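PDB 4DBD: orotidine 5'-phosphate decarboxylase from Sulfolobus solfataricus, which probably catalyses the decarboxylation of orotidine 5'-monophosphate to UMP, the closing step of de novo UMP biosynthesis. Local coordinates for residues Q17-M22 with I49-E54; V58-A63 with E74-A79; K137-G142 with E157-V162. All blocks are in the same frame, centred on the assembly; numbering follows the deposited sequence.

Contact 1: residues Q17-M22 with I49-E54; sequences QVLKEM and IGLDVE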
ATOM      1  N   GLN A  17     -10.571  26.541  -3.102  1.00 31.28           N
ATOM      2  CA  GLN A  17     -10.822  27.710  -2.262  1.00 35.56           C
ATOM      3  C   GLN A  17     -10.833  27.346  -0.776  1.00 30.00           C
ATOM      4  O   GLN A  17     -10.251  28.056   0.047  1.00 26.69           O
ATOM      5  CB  GLN A  17     -12.119  28.414  -2.671  1.00 34.64           C
ATOM      6  CG  GLN A  17     -12.143  28.828  -4.134  1.00 33.56           C
ATOM      7  CD  GLN A  17     -10.928  29.654  -4.526  1.00 38.98           C
ATOM      8  OE1 GLN A  17     -10.464  30.500  -3.759  1.00 43.78           O
ATOM      9  NE2 GLN A  17     -10.404  29.409  -5.728  1.00 40.51           N
ATOM     10  N   VAL A  18     -11.484  26.233  -0.441  1.00 33.71           N
ATOM     11  CA  VAL A  18     -11.486  25.724   0.936  1.00 33.64           C
ATOM     12  C   VAL A  18     -10.069  25.478   1.455  1.00 24.73           C
ATOM     13  O   VAL A  18      -9.710  25.905   2.558  1.00 30.75           O
ATOM     14  CB  VAL A  18     -12.299  24.408   1.044  1.00 38.40           C
ATOM     15  CG1 VAL A  18     -12.083  23.738   2.401  1.00 37.20           C
ATOM     16  CG2 VAL A  18     -13.774  24.667   0.789  1.00 37.47           C
ATOM     17  N   LEU A  19      -9.262  24.791   0.654  1.00 28.26           N
ATOM     18  CA  LEU A  19      -7.902  24.469   1.068  1.00 32.59           C
ATOM     19  C   LEU A  19      -7.070  25.729   1.317  1.00 26.62           C
ATOM     20  O   LEU A  19      -6.204  25.744   2.180  1.00 26.28           O
ATOM     21  CB  LEU A  19      -7.230  23.546   0.043  1.00 32.02           C
ATOM     22  CG  LEU A  19      -7.970  22.220  -0.170  1.00 23.03           C
ATOM     23  CD1 LEU A  19      -7.379  21.410  -1.324  1.00 22.48           C
ATOM     24  CD2 LEU A  19      -7.968  21.401   1.116  1.00 24.35           C
ATOM     25  N   LYS A  20      -7.348  26.796   0.570  1.00 36.62           N
ATOM     26  CA  LYS A  20      -6.585  28.035   0.732  1.00 30.77           C
ATOM     27  C   LYS A  20      -6.821  28.720   2.079  1.00 30.97           C
ATOM     28  O   LYS A  20      -5.914  29.358   2.617  1.00 35.98           O
ATOM     29  CB  LYS A  20      -6.837  29.001  -0.431  1.00 43.05           C
ATOM     30  CG  LYS A  20      -6.207  28.557  -1.741  1.00 31.19           C
ATOM     31  CD  LYS A  20      -4.690  28.445  -1.622  1.00 36.18           C
ATOM     32  CE  LYS A  20      -4.038  29.803  -1.396  1.00 38.54           C
ATOM     33  NZ  LYS A  20      -2.546  29.719  -1.329  1.00 43.56           N
ATOM     34  N   GLU A  21      -8.027  28.587   2.626  1.00 32.58           N
ATOM     35  CA  GLU A  21      -8.302  29.086   3.973  1.00 43.09           C
ATOM     36  C   GLU A  21      -7.656  28.196   5.018  1.00 39.06           C
ATOM     37  O   GLU A  21      -7.121  28.677   6.024  1.00 38.97           O
ATOM     38  CB  GLU A  21      -9.807  29.164   4.239  1.00 35.05           C
ATOM     39  CG  GLU A  21     -10.494  30.365   3.605  1.00 46.06           C
ATOM     40  CD  GLU A  21      -9.826  31.687   3.965  1.00 42.74           C
ATOM     41  OE1 GLU A  21      -9.873  32.087   5.150  1.00 42.76           O
ATOM     42  OE2 GLU A  21      -9.248  32.326   3.057  1.00 43.50           O
ATOM     43  N   MET A  22      -7.714  26.891   4.778  1.00 35.57           N
ATOM     44  CA  MET A  22      -7.139  25.929   5.708  1.00 29.89           C
ATOM     45  C   MET A  22      -5.626  26.035   5.742  1.00 35.87           C
ATOM     46  O   MET A  22      -5.008  25.752   6.763  1.00 33.18           O
ATOM     47  CB  MET A  22      -7.552  24.511   5.320  1.00 27.54           C
ATOM     48  CG  MET A  22      -9.049  24.278   5.303  1.00 27.76           C
ATOM     49  SD  MET A  22      -9.389  22.515   5.105  1.00 27.98           S
ATOM     50  CE  MET A  22     -11.044  22.410   5.786  1.00 26.70           C
ATOM     51  N   ILE A  49      -1.218  22.656  -5.799  1.00 32.86           N
ATOM     52  CA  ILE A  49      -0.143  23.535  -6.261  1.00 36.09           C
ATOM     53  C   ILE A  49       0.141  24.786  -5.421  1.00 35.72           C
ATOM     54  O   ILE A  49       1.263  24.962  -4.943  1.00 50.39           O
ATOM     55  CB  ILE A  49      -0.330  23.917  -7.737  1.00 39.77           C
ATOM     56  CG1 ILE A  49       0.203  22.794  -8.631  1.00 36.83           C
ATOM     57  CG2 ILE A  49       0.392  25.223  -8.045  1.00 46.97           C
ATOM     58  CD1 ILE A  49      -0.030  23.018 -10.115  1.00 35.61           C
ATOM     59  N   GLY A  50      -0.854  25.647  -5.237  1.00 46.05           N
ATOM     60  CA  GLY A  50      -0.619  26.916  -4.563  1.00 50.22           C
ATOM     61  C   GLY A  50      -0.544  26.865  -3.043  1.00 54.19           C
ATOM     62  O   GLY A  50      -0.130  27.836  -2.405  1.00 55.82           O
ATOM     63  N   LEU A  51      -0.922  25.728  -2.463  1.00 45.86           N
ATOM     64  CA  LEU A  51      -1.122  25.619  -1.020  1.00 42.25           C
ATOM     65  C   LEU A  51       0.144  25.836  -0.192  1.00 42.34           C
ATOM     66  O   LEU A  51       1.145  25.148  -0.382  1.00 49.53           O
ATOM     67  CB  LEU A  51      -1.739  24.261  -0.680  1.00 45.88           C
ATOM     68  CG  LEU A  51      -3.005  23.888  -1.456  1.00 46.65           C
ATOM     69  CD1 LEU A  51      -3.556  22.555  -0.974  1.00 32.50           C
ATOM     70  CD2 LEU A  51      -4.060  24.978  -1.331  1.00 36.29           C
ATOM     71  N   ASP A  52       0.087  26.792   0.730  1.00 44.01           N
ATOM     72  CA  ASP A  52       1.198  27.047   1.635  1.00 42.54           C
ATOM     73  C   ASP A  52       1.014  26.330   2.969  1.00 45.88           C
ATOM     74  O   ASP A  52       0.601  26.935   3.966  1.00 40.31           O
ATOM     75  CB  ASP A  52       1.381  28.547   1.884  1.00 48.72           C
ATOM     76  CG  ASP A  52       2.520  28.840   2.855  1.00 52.68           C
ATOM     77  OD1 ASP A  52       3.601  28.221   2.718  1.00 47.67           O
ATOM     78  OD2 ASP A  52       2.334  29.679   3.763  1.00 55.33           O
ATOM     79  N   VAL A  53       1.315  25.037   2.978  1.00 40.01           N
ATOM     80  CA  VAL A  53       1.369  24.286   4.219  1.00 39.28           C
ATOM     81  C   VAL A  53       2.788  23.772   4.404  1.00 38.63           C
ATOM     82  O   VAL A  53       3.548  23.669   3.437  1.00 41.04           O
ATOM     83  CB  VAL A  53       0.338  23.129   4.242  1.00 35.69           C
ATOM     84  CG1 VAL A  53      -1.073  23.688   4.213  1.00 34.58           C
ATOM     85  CG2 VAL A  53       0.560  22.190   3.072  1.00 33.09           C
ATOM     86  N   GLU A  54       3.160  23.481   5.645  1.00 34.55           N
ATOM     87  CA  GLU A  54       4.496  22.985   5.920  1.00 38.00           C
ATOM     88  C   GLU A  54       4.747  21.676   5.178  1.00 34.99           C
ATOM     89  O   GLU A  54       5.810  21.490   4.583  1.00 38.53           O
ATOM     90  CB  GLU A  54       4.711  22.792   7.427  1.00 41.45           C
ATOM     91  CG  GLU A  54       4.462  24.049   8.260  1.00 46.74           C
ATOM     92  CD  GLU A  54       5.543  25.095   8.071  1.00 58.88           C
ATOM     93  OE1 GLU A  54       6.737  24.725   8.099  1.00 52.42           O
ATOM     94  OE2 GLU A  54       5.200  26.288   7.892  1.00 58.99           O
TER

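Contact 2: residues V58-A63 with E74-A79; sequences VDFKLA and ERLSFA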
ATOM      1  N   VAL A  58       2.248  12.297   1.045  1.00 14.73           N
ATOM      2  CA  VAL A  58       1.529  11.309   0.264  1.00 13.08           C
ATOM      3  C   VAL A  58       1.521  10.021   1.084  1.00 11.85           C
ATOM      4  O   VAL A  58       2.574   9.551   1.531  1.00 16.25           O
ATOM      5  CB  VAL A  58       2.169  11.078  -1.124  1.00 14.87           C
ATOM      6  CG1 VAL A  58       1.654   9.778  -1.711  1.00 18.34           C
ATOM      7  CG2 VAL A  58       1.846  12.254  -2.047  1.00 23.55           C
ATOM      8  N   ASP A  59       0.321   9.489   1.311  1.00 15.44           N
ATOM      9  CA  ASP A  59       0.158   8.260   2.083  1.00 15.45           C
ATOM     10  C   ASP A  59      -0.516   7.192   1.219  1.00 12.29           C
ATOM     11  O   ASP A  59      -1.742   7.103   1.153  1.00 12.91           O
ATOM     12  CB  ASP A  59      -0.643   8.518   3.372  1.00 14.19           C
ATOM     13  CG  ASP A  59      -0.790   7.283   4.204  1.00 13.74           C
ATOM     14  OD1 ASP A  59      -0.071   6.302   3.904  1.00 15.43           O
ATOM     15  OD2 ASP A  59      -1.597   7.282   5.161  1.00 17.31           O
ATOM     16  N   PHE A  60       0.308   6.397   0.542  1.00 13.46           N
ATOM     17  CA  PHE A  60      -0.162   5.216  -0.150  1.00 15.37           C
ATOM     18  C   PHE A  60       0.234   3.974   0.655  1.00 18.80           C
ATOM     19  O   PHE A  60       0.257   2.858   0.114  1.00 17.58           O
ATOM     20  CB  PHE A  60       0.461   5.126  -1.546  1.00 15.33           C
ATOM     21  CG  PHE A  60      -0.035   6.168  -2.511  1.00 17.04           C
ATOM     22  CD1 PHE A  60      -0.969   7.122  -2.128  1.00 16.13           C
ATOM     23  CD2 PHE A  60       0.431   6.181  -3.814  1.00 22.59           C
ATOM     24  CE1 PHE A  60      -1.419   8.072  -3.026  1.00 19.36           C
ATOM     25  CE2 PHE A  60      -0.018   7.128  -4.719  1.00 24.92           C
ATOM     26  CZ  PHE A  60      -0.949   8.075  -4.322  1.00 22.15           C
ATOM     27  N   LYS A  61       0.553   4.176   1.939  1.00 13.94           N
ATOM     28  CA  LYS A  61       0.925   3.082   2.838  1.00 14.69           C
ATOM     29  C   LYS A  61       1.901   2.142   2.156  1.00 13.88           C
ATOM     30  O   LYS A  61       1.687   0.922   2.107  1.00 14.45           O
ATOM     31  CB  LYS A  61      -0.307   2.304   3.286  1.00 15.61           C
ATOM     32  CG  LYS A  61      -1.244   3.063   4.240  1.00 11.97           C
ATOM     33  CD  LYS A  61      -0.534   3.453   5.537  1.00 14.52           C
ATOM     34  CE  LYS A  61      -1.546   3.855   6.624  1.00 18.44           C
ATOM     35  NZ  LYS A  61      -2.404   5.033   6.241  1.00 16.54           N
ATOM     36  N   LEU A  62       2.989   2.712   1.655  1.00 13.02           N
ATOM     37  CA  LEU A  62       3.917   1.992   0.792  1.00 14.19           C
ATOM     38  C   LEU A  62       4.395   0.696   1.438  1.00 14.95           C
ATOM     39  O   LEU A  62       4.826   0.683   2.587  1.00 13.88           O
ATOM     40  CB  LEU A  62       5.093   2.885   0.436  1.00 13.02           C
ATOM     41  CG  LEU A  62       4.753   4.122  -0.414  1.00 11.68           C
ATOM     42  CD1 LEU A  62       5.874   5.153  -0.346  1.00 15.03           C
ATOM     43  CD2 LEU A  62       4.438   3.730  -1.864  1.00 16.33           C
ATOM     44  N   ALA A  63       4.304  -0.406   0.700  1.00 12.57           N
ATOM     45  CA  ALA A  63       4.620  -1.704   1.302  1.00 12.81           C
ATOM     46  C   ALA A  63       5.008  -2.717   0.234  1.00 12.62           C
ATOM     47  O   ALA A  63       4.336  -3.727   0.028  1.00 13.95           O
ATOM     48  CB  ALA A  63       3.454  -2.191   2.128  1.00 12.78           C
ATOM     49  N   GLU A  74       8.417   8.350  -7.460  1.00 18.86           N
ATOM     50  CA  GLU A  74       9.003   9.269  -8.439  1.00 25.45           C
ATOM     51  C   GLU A  74       7.919   9.930  -9.301  1.00 25.64           C
ATOM     52  O   GLU A  74       8.158  10.968  -9.910  1.00 22.14           O
ATOM     53  CB  GLU A  74      10.096   8.597  -9.285  1.00 27.55           C
ATOM     54  CG  GLU A  74       9.597   7.645 -10.345  1.00 31.28           C
ATOM     55  CD  GLU A  74      10.720   6.816 -10.959  1.00 39.45           C
ATOM     56  OE1 GLU A  74      11.902   7.032 -10.607  1.00 31.27           O
ATOM     57  OE2 GLU A  74      10.414   5.935 -11.793  1.00 35.63           O
ATOM     58  N   ARG A  75       6.722   9.347  -9.304  1.00 18.96           N
ATOM     59  CA  ARG A  75       5.565   9.919  -9.997  1.00 23.22           C
ATOM     60  C   ARG A  75       4.740  10.836  -9.089  1.00 22.19           C
ATOM     61  O   ARG A  75       3.645  11.262  -9.461  1.00 25.88           O
ATOM     62  CB  ARG A  75       4.658   8.804 -10.548  1.00 24.21           C
ATOM     63  CG  ARG A  75       5.155   8.129 -11.828  1.00 35.19           C
ATOM     64  CD  ARG A  75       6.392   7.287 -11.607  1.00 42.69           C
ATOM     65  NE  ARG A  75       6.240   5.943 -12.174  1.00 52.21           N
ATOM     66  CZ  ARG A  75       7.246   5.114 -12.447  1.00 28.95           C
ATOM     67  NH1 ARG A  75       8.496   5.478 -12.217  1.00 40.31           N
ATOM     68  NH2 ARG A  75       7.001   3.916 -12.962  1.00 42.29           N
ATOM     69  N   LEU A  76       5.269  11.143  -7.907  1.00 19.20           N
ATOM     70  CA  LEU A  76       4.551  11.944  -6.916  1.00 18.08           C
ATOM     71  C   LEU A  76       5.436  13.051  -6.336  1.00 24.53           C
ATOM     72  O   LEU A  76       5.333  13.387  -5.154  1.00 23.55           O
ATOM     73  CB  LEU A  76       4.031  11.037  -5.787  1.00 24.83           C
ATOM     74  CG  LEU A  76       3.211   9.820  -6.213  1.00 24.91           C
ATOM     75  CD1 LEU A  76       3.232   8.731  -5.133  1.00 24.60           C
ATOM     76  CD2 LEU A  76       1.780  10.191  -6.569  1.00 26.60           C
ATOM     77  N   SER A  77       6.286  13.632  -7.180  1.00 25.25           N
ATOM     78  CA  SER A  77       7.292  14.595  -6.732  1.00 26.68           C
ATOM     79  C   SER A  77       6.734  15.897  -6.144  1.00 24.54           C
ATOM     80  O   SER A  77       7.476  16.688  -5.568  1.00 29.37           O
ATOM     81  CB  SER A  77       8.249  14.914  -7.879  1.00 30.02           C
ATOM     82  OG  SER A  77       7.530  15.164  -9.072  1.00 36.81           O
ATOM     83  N   PHE A  78       5.437  16.129  -6.281  1.00 24.19           N
ATOM     84  CA  PHE A  78       4.850  17.338  -5.702  1.00 25.56           C
ATOM     85  C   PHE A  78       4.874  17.253  -4.174  1.00 32.12           C
ATOM     86  O   PHE A  78       4.830  18.266  -3.481  1.00 35.83           O
ATOM     87  CB  PHE A  78       3.429  17.557  -6.212  1.00 27.45           C
ATOM     88  CG  PHE A  78       2.487  16.442  -5.878  1.00 32.26           C
ATOM     89  CD1 PHE A  78       1.812  16.418  -4.665  1.00 23.87           C
ATOM     90  CD2 PHE A  78       2.282  15.408  -6.774  1.00 30.48           C
ATOM     91  CE1 PHE A  78       0.943  15.389  -4.365  1.00 23.36           C
ATOM     92  CE2 PHE A  78       1.415  14.379  -6.478  1.00 31.22           C
ATOM     93  CZ  PHE A  78       0.743  14.369  -5.270  1.00 29.47           C
ATOM     94  N   ALA A  79       4.971  16.031  -3.659  1.00 24.48           N
ATOM     95  CA  ALA A  79       4.945  15.781  -2.217  1.00 26.87           C
ATOM     96  C   ALA A  79       6.258  16.125  -1.526  1.00 23.54           C
ATOM     97  O   ALA A  79       7.340  15.926  -2.087  1.00 25.24           O
ATOM     98  CB  ALA A  79       4.596  14.327  -1.950  1.00 22.15           C
TER

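Contact 3: residues K137-G142 with E157-V162; sequences KGIVVG and EKMTIV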
ATOM      1  N   LYS A 137      12.205  10.654   9.031  1.00 19.02           N
ATOM      2  CA  LYS A 137      11.848  11.957   9.593  1.00 18.42           C
ATOM      3  C   LYS A 137      10.822  11.767  10.710  1.00 25.14           C
ATOM      4  O   LYS A 137      10.894  12.415  11.759  1.00 22.00           O
ATOM      5  CB  LYS A 137      11.255  12.855   8.510  1.00 25.93           C
ATOM      6  CG  LYS A 137      10.550  14.105   9.045  1.00 31.45           C
ATOM      7  CD  LYS A 137      11.459  15.325   9.054  1.00 36.77           C
ATOM      8  CE  LYS A 137      10.727  16.555   9.605  1.00 28.54           C
ATOM      9  NZ  LYS A 137       9.254  16.449   9.437  1.00 35.45           N
ATOM     10  N   GLY A 138       9.881  10.856  10.482  1.00 19.79           N
ATOM     11  CA  GLY A 138       8.758  10.686  11.384  1.00 20.97           C
ATOM     12  C   GLY A 138       8.192   9.281  11.410  1.00 22.22           C
ATOM     13  O   GLY A 138       8.616   8.406  10.643  1.00 20.70           O
ATOM     14  N   ILE A 139       7.230   9.072  12.305  1.00 18.10           N
ATOM     15  CA  ILE A 139       6.546   7.795  12.425  1.00 12.70           C
ATOM     16  C   ILE A 139       5.075   8.034  12.685  1.00 18.55           C
ATOM     17  O   ILE A 139       4.688   9.048  13.279  1.00 16.28           O
ATOM     18  CB  ILE A 139       7.135   6.909  13.557  1.00 16.49           C
ATOM     19  CG1 ILE A 139       7.150   7.678  14.869  1.00 19.63           C
ATOM     20  CG2 ILE A 139       8.548   6.428  13.176  1.00 18.82           C
ATOM     21  CD1 ILE A 139       7.696   6.870  16.047  1.00 24.55           C
ATOM     22  N   VAL A 140       4.256   7.096  12.226  1.00 15.13           N
ATOM     23  CA  VAL A 140       2.818   7.182  12.384  1.00 15.31           C
ATOM     24  C   VAL A 140       2.426   6.280  13.551  1.00 15.63           C
ATOM     25  O   VAL A 140       2.662   5.079  13.502  1.00 16.94           O
ATOM     26  CB  VAL A 140       2.096   6.708  11.090  1.00 14.69           C
ATOM     27  CG1 VAL A 140       0.582   6.869  11.219  1.00 16.84           C
ATOM     28  CG2 VAL A 140       2.612   7.461   9.878  1.00 17.93           C
ATOM     29  N   VAL A 141       1.868   6.864  14.613  1.00 16.74           N
ATOM     30  CA  VAL A 141       1.410   6.077  15.764  1.00 15.27           C
ATOM     31  C   VAL A 141      -0.067   6.369  16.030  1.00 13.63           C
ATOM     32  O   VAL A 141      -0.435   7.505  16.339  1.00 20.78           O
ATOM     33  CB  VAL A 141       2.223   6.371  17.036  1.00 17.15           C
ATOM     34  CG1 VAL A 141       1.850   5.365  18.117  1.00 18.41           C
ATOM     35  CG2 VAL A 141       3.718   6.301  16.741  1.00 23.66           C
ATOM     36  N   GLY A 142      -0.900   5.336  15.913  1.00 18.00           N
ATOM     37  CA  GLY A 142      -2.350   5.478  15.986  1.00 19.59           C
ATOM     38  C   GLY A 142      -2.895   6.282  17.156  1.00 33.66           C
ATOM     39  O   GLY A 142      -2.438   6.133  18.294  1.00 25.65           O
ATOM     40  N   GLU A 157      12.704  10.343  20.952  1.00 29.20           N
ATOM     41  CA  GLU A 157      12.473  11.716  21.391  1.00 33.70           C
ATOM     42  C   GLU A 157      12.540  12.776  20.278  1.00 29.58           C
ATOM     43  O   GLU A 157      11.835  13.780  20.342  1.00 36.83           O
ATOM     44  CB  GLU A 157      13.430  12.089  22.531  1.00 39.24           C
ATOM     45  CG  GLU A 157      14.869  12.309  22.086  1.00 53.04           C
ATOM     46  CD  GLU A 157      15.645  13.216  23.033  1.00 69.43           C
ATOM     47  OE1 GLU A 157      15.010  13.915  23.858  1.00 65.18           O
ATOM     48  OE2 GLU A 157      16.894  13.231  22.946  1.00 68.93           O
ATOM     49  N   LYS A 158      13.381  12.566  19.266  1.00 33.72           N
ATOM     50  CA  LYS A 158      13.578  13.586  18.228  1.00 33.68           C
ATOM     51  C   LYS A 158      12.685  13.421  16.992  1.00 36.23           C
ATOM     52  O   LYS A 158      12.585  14.329  16.161  1.00 40.29           O
ATOM     53  CB  LYS A 158      15.048  13.636  17.786  1.00 43.85           C
ATOM     54  CG  LYS A 158      15.987  14.292  18.783  1.00 48.67           C
ATOM     55  CD  LYS A 158      17.349  14.532  18.153  1.00 54.22           C
ATOM     56  CE  LYS A 158      18.307  15.190  19.134  1.00 65.58           C
ATOM     57  NZ  LYS A 158      18.529  14.339  20.335  1.00 64.70           N
ATOM     58  N   MET A 159      12.047  12.263  16.876  1.00 28.73           N
ATOM     59  CA  MET A 159      11.215  11.939  15.730  1.00 27.93           C
ATOM     60  C   MET A 159       9.942  12.777  15.696  1.00 29.60           C
ATOM     61  O   MET A 159       9.382  13.094  16.751  1.00 22.78           O
ATOM     62  CB  MET A 159      10.812  10.471  15.841  1.00 32.18           C
ATOM     63  CG  MET A 159      10.296   9.894  14.563  1.00 35.23           C
ATOM     64  SD  MET A 159      11.702   9.412  13.579  1.00 51.44           S
ATOM     65  CE  MET A 159      12.294   8.034  14.535  1.00 26.50           C
ATOM     66  N   THR A 160       9.479  13.145  14.497  1.00 20.09           N
ATOM     67  CA  THR A 160       8.119  13.670  14.356  1.00 26.42           C
ATOM     68  C   THR A 160       7.121  12.521  14.494  1.00 23.56           C
ATOM     69  O   THR A 160       7.206  11.520  13.783  1.00 22.51           O
ATOM     70  CB  THR A 160       7.903  14.383  13.005  1.00 23.42           C
ATOM     71  OG1 THR A 160       8.854  15.446  12.880  1.00 29.08           O
ATOM     72  CG2 THR A 160       6.488  14.959  12.902  1.00 25.50           C
ATOM     73  N   ILE A 161       6.171  12.671  15.407  1.00 24.58           N
ATOM     74  CA  ILE A 161       5.143  11.659  15.602  1.00 20.11           C
ATOM     75  C   ILE A 161       3.818  12.211  15.109  1.00 17.19           C
ATOM     76  O   ILE A 161       3.401  13.290  15.511  1.00 19.63           O
ATOM     77  CB  ILE A 161       5.070  11.211  17.085  1.00 23.82           C
ATOM     78  CG1 ILE A 161       6.404  10.576  17.492  1.00 23.09           C
ATOM     79  CG2 ILE A 161       3.893  10.264  17.325  1.00 17.93           C
ATOM     80  CD1 ILE A 161       6.417   9.915  18.875  1.00 27.86           C
ATOM     81  N   VAL A 162       3.179  11.479  14.203  1.00 17.67           N
ATOM     82  CA  VAL A 162       1.893  11.888  13.639  1.00 16.72           C
ATOM     83  C   VAL A 162       0.879  10.803  13.954  1.00 16.79           C
ATOM     84  O   VAL A 162       1.204   9.603  13.932  1.00 17.46           O
ATOM     85  CB  VAL A 162       1.974  12.146  12.118  1.00 24.68           C
ATOM     86  CG1 VAL A 162       2.906  13.323  11.836  1.00 16.90           C
ATOM     87  CG2 VAL A 162       2.423  10.884  11.380  1.00 16.94           C
TER

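Contact 1: residues Q17-M22 with I49-E54
Leu51 and Lys20 meet where a surface loop is laid against a short barrel helix, and Lys20 shows how one residue can be held at both ends of its character: its chain packs on Leu51, while its ammonium group is held by Glu23 and, weakly, by Gly50 O. The isobutyl group of Leu51 reaches helix 16-22 with both branches. Its CD2 lies 3.5 Å from Lys20 CD and 3.7 Å from Leu19 CB, so this one methyl fills the dip between two successive side chains of the helix, while Leu51 CD1 goes on to Leu19 CD1 at 4.0 Å. With CG anti to the carbonyl carbon (chi1 -52°), the fork of Leu51 is swung across to the helix although its CB does not point there.

Lys20 passes over the same methyl with its CD. The bends at chi2 (-61°) and chi3 (-66°) carry the chain over Leu51 at a slant and bring the ammonium group to the loop backbone. There Lys20 NZ makes a weak hydrogen bond of 3.2 Å to Gly50 O. Its stronger polar partner is Glu23, with which it forms a salt bridge; the same carboxylate oxygen, OE2, accepts from the backbone N of Asp52, so the acid just beyond the segment ties lysine and loop together.

Leu19 points toward the loop and also packs on Leu8 and Met10 of strand 6-10, which continues the apolar layer from the loop to the barrel wall. The arrangement belongs to the outer layer of a TIM barrel, where the helix following strand 6-10 packs against the loop that leads into strand 55-62.

Contact 2: residues V58-A63 with E74-A79
Val58 is the bump of this contact and the loop 74-79 supplies the hollow. Its CG1 is anti to the backbone N and its CG2 beside it (chi1 163°), which sends CG2 to Ala79 and Phe78 and CG1 to Leu76 and Phe60. Val58 CG2 lies 3.4 Å from Ala79 CB, tighter than ordinary van der Waals contact, and 4.0 Å from Phe78 CE1, meeting that ring obliquely. A type I turn from Leu76 to Ala79 shapes the hollow, closed by the Ala79 N to Leu76 O hydrogen bond of 3.1 Å.

A second bump projects the other way. Leu76 CD1 enters the angle between Val58 CG1, at 3.9 Å, and the Phe60 ring, whose CE2 is 3.6 Å away. Val58 CG1 also lies over one face of that ring, toward the rim, and so backs it from its own strand. Leu33 and Leu37 of the second subunit pack on Phe60 and Leu76 respectively. Shortening Phe60 to an alanine would probably leave Leu76 CD1 and Val58 CG1 without the ring they share and open a gap facing Leu33 of the neighbouring subunit.

Phe60 lies between two residues predicted to be catalytic. Asp59 OD1 accepts from Lys61 N in an Asx turn, and Asp59 OD2 makes a salt bridge of 2.6 Å to Lys61 NZ, which comes in on the syn side. With Lys30 of the same chain, bound to Asp59 OD2, and Asp64 of the second subunit, bound to Lys61 NZ, they build the Lys-Asp-Lys-Asp network characteristic of the OMP decarboxylase active site.

Contact 3: residues K137-G142 with E157-V162
Strands 138-141 and 160-162 run parallel at an axis separation of 4.7 Å and an angle of 27°, joined by four backbone hydrogen bonds in which Ile139 and Val162 both donate and accept across the seam. Gly138 pairs with Thr160, and its CA comes so close to Thr160 O, 3.0 Å, that a CB would clash with that oxygen; Met159 CG also approaches the bare CA, at 3.6 Å. Together with helix 146-155 the strands form one beta-alpha-beta crossover of the TIM barrel, and the two faces of the pair differ accordingly. On the helix side Ile139 and Ile161 run alongside each other in the same sense, their CG1 atoms 4.0 Å apart. Ile139 CG1 stands between its backbone N and carbonyl carbon (chi1 54°), from where it also touches Met159 CG at 3.9 Å. Farther along, Val141 CG2 meets Ile161 CG2, and the Val141 side chain also packs on Ile149 and Tyr152 of the helix. On the face lining the barrel interior, Val140 CG2 and Val162 CG2 touch at 3.7 Å, and Tyr109 of strand 107-113 packs on Thr160 and Val162. Lys137 NZ approaches Thr160 OG1 to 3.6 Å, but its salt bridge is to Glu55.

In the fold
The three contacts lie at different distances from the middle of one TIM barrel. Contact 1 is the most peripheral, its centre about 17 Å from that of the chain, and the side chain of Leu19 is about 11 Å from that of Lys30, a predicted substrate-binding residue. Its loop 49-54 runs into the strand that carries contact 2, although the two centres are about 19 Å apart and the segments do not otherwise touch. Contact 2 holds the predicted proton donor Lys61. Contact 3, its centre about 18 Å from that of contact 2, belongs to the same closed sheet; the nearest atoms of the two are about 6 Å apart, as are the side chains of Val140 and Lys61.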